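Local coordinates for protein adenylate kinase (PDB 2XB4) that probably catalyses the reversible transfer of the terminal phosphate group between ATP and AMP, and carries a bound zinc ion, at residues M1-F6 with M104-I110; V20-Y24 with L218-A223. All coordinates share one frame; numbering follows the deposited sequence.

Contact 1: residues M1-F6 with M104-I110; sequences MNILIF and MKINFVI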
# COMPACT_ATOMS: atom_id res chain seq x y z
N MET A 1 13.22 38.77 -0.37
CA MET A 1 13.49 37.91 0.81
C MET A 1 13.88 36.53 0.32
O MET A 1 13.08 35.84 -0.30
CB MET A 1 12.22 37.79 1.67
CG MET A 1 12.46 37.27 3.07
SD MET A 1 10.87 36.76 3.86
CE MET A 1 10.38 38.24 4.78
N ASN A 2 15.09 36.10 0.68
CA ASN A 2 15.65 34.82 0.35
C ASN A 2 15.92 34.00 1.61
O ASN A 2 16.54 34.45 2.56
CB ASN A 2 16.94 34.99 -0.44
CG ASN A 2 16.73 35.71 -1.80
OD1 ASN A 2 15.66 35.64 -2.41
ND2 ASN A 2 17.77 36.42 -2.25
N ILE A 3 15.38 32.78 1.62
CA ILE A 3 15.46 31.91 2.83
C ILE A 3 15.97 30.49 2.48
O ILE A 3 15.53 29.97 1.43
CB ILE A 3 14.04 31.78 3.43
CG1 ILE A 3 13.49 33.19 3.74
CG2 ILE A 3 14.06 30.85 4.67
CD1 ILE A 3 12.03 33.26 4.36
N LEU A 4 16.88 29.89 3.30
CA LEU A 4 17.28 28.46 3.18
C LEU A 4 16.56 27.79 4.36
O LEU A 4 16.53 28.39 5.43
CB LEU A 4 18.80 28.23 3.50
CG LEU A 4 19.74 28.45 2.32
CD1 LEU A 4 19.81 29.94 2.15
CD2 LEU A 4 21.11 27.90 2.67
N ILE A 5 15.94 26.63 4.17
CA ILE A 5 15.34 25.92 5.29
C ILE A 5 15.98 24.54 5.44
O ILE A 5 16.20 23.82 4.44
CB ILE A 5 13.78 25.85 5.14
CG1 ILE A 5 13.08 25.24 6.39
CG2 ILE A 5 13.37 25.13 3.83
CD1 ILE A 5 11.53 25.57 6.38
N PHE A 6 16.30 24.17 6.69
CA PHE A 6 16.81 22.83 6.97
C PHE A 6 15.88 22.08 7.99
O PHE A 6 15.47 22.65 9.03
CB PHE A 6 18.22 22.91 7.62
CG PHE A 6 19.29 23.52 6.72
CD1 PHE A 6 20.04 22.71 5.85
CD2 PHE A 6 19.52 24.89 6.72
CE1 PHE A 6 21.10 23.25 5.04
CE2 PHE A 6 20.51 25.47 5.93
CZ PHE A 6 21.32 24.70 5.07
N MET A 104 23.61 37.62 -4.80
CA MET A 104 22.32 37.20 -4.29
C MET A 104 22.45 36.99 -2.76
O MET A 104 23.26 36.17 -2.30
CB MET A 104 21.98 35.90 -5.04
CG MET A 104 20.51 35.56 -5.16
SD MET A 104 20.41 34.05 -6.19
CE MET A 104 20.88 34.65 -7.83
N LYS A 105 21.66 37.72 -1.99
CA LYS A 105 21.81 37.76 -0.53
C LYS A 105 20.88 36.81 0.17
O LYS A 105 19.70 36.72 -0.16
CB LYS A 105 21.59 39.18 0.04
CG LYS A 105 22.77 40.13 -0.22
CD LYS A 105 24.12 39.61 0.40
CE LYS A 105 24.97 40.65 1.11
NZ LYS A 105 25.82 41.37 0.09
N ILE A 106 21.41 36.13 1.16
CA ILE A 106 20.56 35.35 2.09
C ILE A 106 20.03 36.29 3.18
O ILE A 106 20.79 37.14 3.72
CB ILE A 106 21.40 34.27 2.80
CG1 ILE A 106 21.91 33.20 1.82
CG2 ILE A 106 20.55 33.56 3.91
CD1 ILE A 106 23.26 32.50 2.36
N ASN A 107 18.74 36.16 3.50
CA ASN A 107 18.11 37.02 4.51
C ASN A 107 17.82 36.23 5.76
O ASN A 107 17.93 36.77 6.85
CB ASN A 107 16.81 37.68 3.98
CG ASN A 107 17.07 38.58 2.78
OD1 ASN A 107 17.74 39.60 2.90
ND2 ASN A 107 16.65 38.16 1.61
N PHE A 108 17.43 34.96 5.64
CA PHE A 108 17.12 34.14 6.78
C PHE A 108 17.56 32.70 6.53
O PHE A 108 17.43 32.20 5.41
CB PHE A 108 15.60 34.14 7.03
CG PHE A 108 15.05 35.51 7.46
CD1 PHE A 108 14.50 36.40 6.52
CD2 PHE A 108 15.11 35.90 8.79
CE1 PHE A 108 13.99 37.65 6.91
CE2 PHE A 108 14.62 37.20 9.21
CZ PHE A 108 14.06 38.07 8.26
N VAL A 109 17.93 32.00 7.59
CA VAL A 109 18.11 30.55 7.44
C VAL A 109 17.29 29.98 8.56
O VAL A 109 17.43 30.40 9.74
CB VAL A 109 19.64 30.12 7.61
CG1 VAL A 109 19.79 28.57 7.76
CG2 VAL A 109 20.42 30.64 6.46
N ILE A 110 16.41 29.06 8.22
CA ILE A 110 15.55 28.42 9.25
C ILE A 110 16.01 26.97 9.51
O ILE A 110 16.17 26.19 8.57
CB ILE A 110 14.12 28.39 8.76
CG1 ILE A 110 13.57 29.84 8.66
CG2 ILE A 110 13.17 27.55 9.73
CD1 ILE A 110 12.19 29.93 7.91
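Ile110 packs against both Ile3 and Ile5 of the adjoining strand. With CG1 turned opposite the carbonyl carbon (chi1 -67°), its CD1 reaches back to Ile3 CG2 at 3.9 Å, while its CG2 lies 4.1 Å from Ile5 CG1. Farther along this face, Ile3 CG1 packs on Phe108 CB, and the sulfur of Met1 approaches the Phe108 ring obliquely as a Met-aromatic contact. On the other face, Val109 CG1 meets the edge of the Phe6 ring in its plane, 3.7 Å from CE2, and the Leu4 and Ile106 side chains cross at about a right angle, with Leu4 CD1 3.9 Å from Ile106 CG1. Between the faces the strands run parallel, joined by hydrogen bonds from Leu4 N to Phe108 O and, both nearly straight, from Ile110 N to Leu4 O and Phe6 N to Ile110 O. At the polar edge Asn2 O accepts from both Asn107 N (2.9 Å) and Phe108 N (3.2 Å), and Asn2 ND2 donates to Lys105 O (2.9 Å), which lies close to the Asn2 amide plane. These are adjacent inner strands of the CORE domain's five-stranded parallel sheet, as in P-loop NTPases, flanked by strands 80-83 and 201-206; helix 184-192 covers Leu4 and Phe6.

Contact 2: residues V20-Y24 with L218-A223; sequences VKDKY and LLAQLA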
# COMPACT_ATOMS: atom_id res chain seq x y z
N VAL A 20 5.43 29.66 5.05
CA VAL A 20 6.30 30.83 4.91
C VAL A 20 6.19 31.34 3.50
O VAL A 20 6.02 32.52 3.27
CB VAL A 20 7.78 30.45 5.20
CG1 VAL A 20 8.76 31.60 4.76
CG2 VAL A 20 7.99 30.10 6.68
N LYS A 21 6.20 30.43 2.53
CA LYS A 21 6.17 30.81 1.13
C LYS A 21 4.86 31.51 0.72
O LYS A 21 4.88 32.44 -0.08
CB LYS A 21 6.57 29.63 0.23
CG LYS A 21 5.49 28.76 -0.25
CD LYS A 21 4.93 29.26 -1.51
CE LYS A 21 4.35 28.22 -2.35
NZ LYS A 21 3.00 27.88 -1.89
N ASP A 22 3.74 31.07 1.30
CA ASP A 22 2.41 31.72 1.11
C ASP A 22 2.38 33.08 1.73
O ASP A 22 1.90 34.03 1.11
CB ASP A 22 1.30 30.85 1.71
CG ASP A 22 0.82 29.75 0.70
OD1 ASP A 22 1.29 29.74 -0.49
OD2 ASP A 22 -0.06 28.93 1.08
N LYS A 23 2.85 33.20 2.95
CA LYS A 23 2.83 34.52 3.66
C LYS A 23 3.68 35.56 2.93
O LYS A 23 3.30 36.69 2.83
CB LYS A 23 3.33 34.39 5.12
CG LYS A 23 2.63 35.25 6.18
CD LYS A 23 2.81 36.77 5.92
CE LYS A 23 1.82 37.66 6.73
NZ LYS A 23 1.87 37.34 8.18
N TYR A 24 4.85 35.17 2.41
CA TYR A 24 5.77 36.15 1.84
C TYR A 24 5.84 36.14 0.31
O TYR A 24 6.68 36.86 -0.28
CB TYR A 24 7.16 36.08 2.53
CG TYR A 24 7.05 36.49 4.00
CD1 TYR A 24 6.97 37.85 4.37
CD2 TYR A 24 6.97 35.53 5.01
CE1 TYR A 24 6.82 38.23 5.74
CE2 TYR A 24 6.82 35.90 6.36
CZ TYR A 24 6.75 37.24 6.72
OH TYR A 24 6.59 37.57 8.07
N LEU A 218 7.76 31.50 14.21
CA LEU A 218 8.45 31.63 12.95
C LEU A 218 8.04 32.88 12.21
O LEU A 218 8.88 33.68 11.83
CB LEU A 218 8.11 30.46 12.08
CG LEU A 218 9.00 30.08 10.92
CD1 LEU A 218 8.16 29.79 9.73
CD2 LEU A 218 10.20 30.97 10.58
N LEU A 219 6.74 32.99 11.95
CA LEU A 219 6.14 34.16 11.31
C LEU A 219 6.39 35.45 12.13
O LEU A 219 6.37 36.55 11.55
CB LEU A 219 4.63 33.94 11.00
CG LEU A 219 4.11 33.43 9.63
CD1 LEU A 219 4.87 32.26 8.97
CD2 LEU A 219 2.61 33.11 9.70
N ALA A 220 6.65 35.32 13.44
CA ALA A 220 7.06 36.46 14.29
C ALA A 220 8.53 36.83 13.99
O ALA A 220 8.83 38.01 13.82
CB ALA A 220 6.87 36.19 15.77
N GLN A 221 9.43 35.85 13.92
CA GLN A 221 10.85 36.22 13.73
C GLN A 221 11.26 36.59 12.30
O GLN A 221 12.38 37.04 12.09
CB GLN A 221 11.80 35.19 14.31
CG GLN A 221 11.42 34.70 15.69
CD GLN A 221 12.19 33.43 16.06
OE1 GLN A 221 13.45 33.41 16.00
NE2 GLN A 221 11.46 32.37 16.40
N LEU A 222 10.36 36.40 11.32
CA LEU A 222 10.55 36.91 9.95
C LEU A 222 9.91 38.28 9.75
O LEU A 222 10.35 39.10 8.90
CB LEU A 222 9.90 35.95 8.94
CG LEU A 222 10.35 34.50 8.88
CD1 LEU A 222 9.43 33.61 8.03
CD2 LEU A 222 11.75 34.42 8.35
N ALA A 223 8.83 38.50 10.49
CA ALA A 223 8.02 39.74 10.35
C ALA A 223 8.89 40.99 10.57
O ALA A 223 8.59 42.10 10.10
CB ALA A 223 6.82 39.71 11.30
OXT ALA A 223 9.95 40.93 11.22
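The Tyr24 ring meets Leu222 and Ala223 at its phenolic end, both obliquely. One ring face carries Lys23 CD from its own helix, 4.0 Å above the plane and displaced toward the rim. Across the contact, Tyr24 CE2 lies 3.9 Å from Leu222 CD1. Tyr24 has CG opposite its carbonyl carbon (chi1 -65°), and from there the ring extends to the last turn of the C-terminal helix. Its hydroxyl comes 3.4 Å from Ala223 N, but the angle is too poor for a hydrogen bond, and the terminal residue is poorly ordered; Ala223 N is held weakly by Leu219 O and Ala220 O of its own helix.

Leu222 CD1 touches two residues of the other helix. Besides the tyrosine it meets Val20, 3.9 Å from CG1, the two side chains crossing at about a right angle. Val20 and Tyr24 can grip the same methyl because they stand one helical turn apart, joined by the bond from Tyr24 N to Val20 O. On the more exposed flank, Lys23 lays its aliphatic CG against Leu219 CD2 at 4.1 Å. Leu218 also faces Val20, although the modelled approach of their methyls is too short to be trusted.

The axes of the two short helical segments are 11.5 Å apart at closest approach and inclined at 44°, so they meet through side chains and not by close backbone packing. Leu218 and Leu222 also rest on strand 201-206, and Val20 touches Leu26. This pair of helices on one face of a parallel sheet belongs to the alpha/beta/alpha layering of the P-loop NTPase fold: helix 211-222 ends the chain in the CORE domain, and helix 13-24, following the phosphate-binding loop, is the family-specific feature.

How the contacts relate
From the N terminus the chain runs through strand 2-6 into helix 13-24, placing the first segments of both contacts at its start. Contact 1 closes when the chain returns at 104-110, after the NMP region; contact 2 closes at the C terminus, after a longer excursion that also includes the zinc ligands Cys129, His135, Cys151 and Cys154. The segments alternate, so the two loops cross. They meet physically as well: Met1 CE lies 3.5 Å from Tyr24 CD1, Phe108 CG 3.6 Å from Leu222 CD2, and Ile110 CD1 3.5 Å from Leu218 CD2. Contact 1 thus joins central strands of the CORE sheet, and contact 2 joins two helices covering one of its faces.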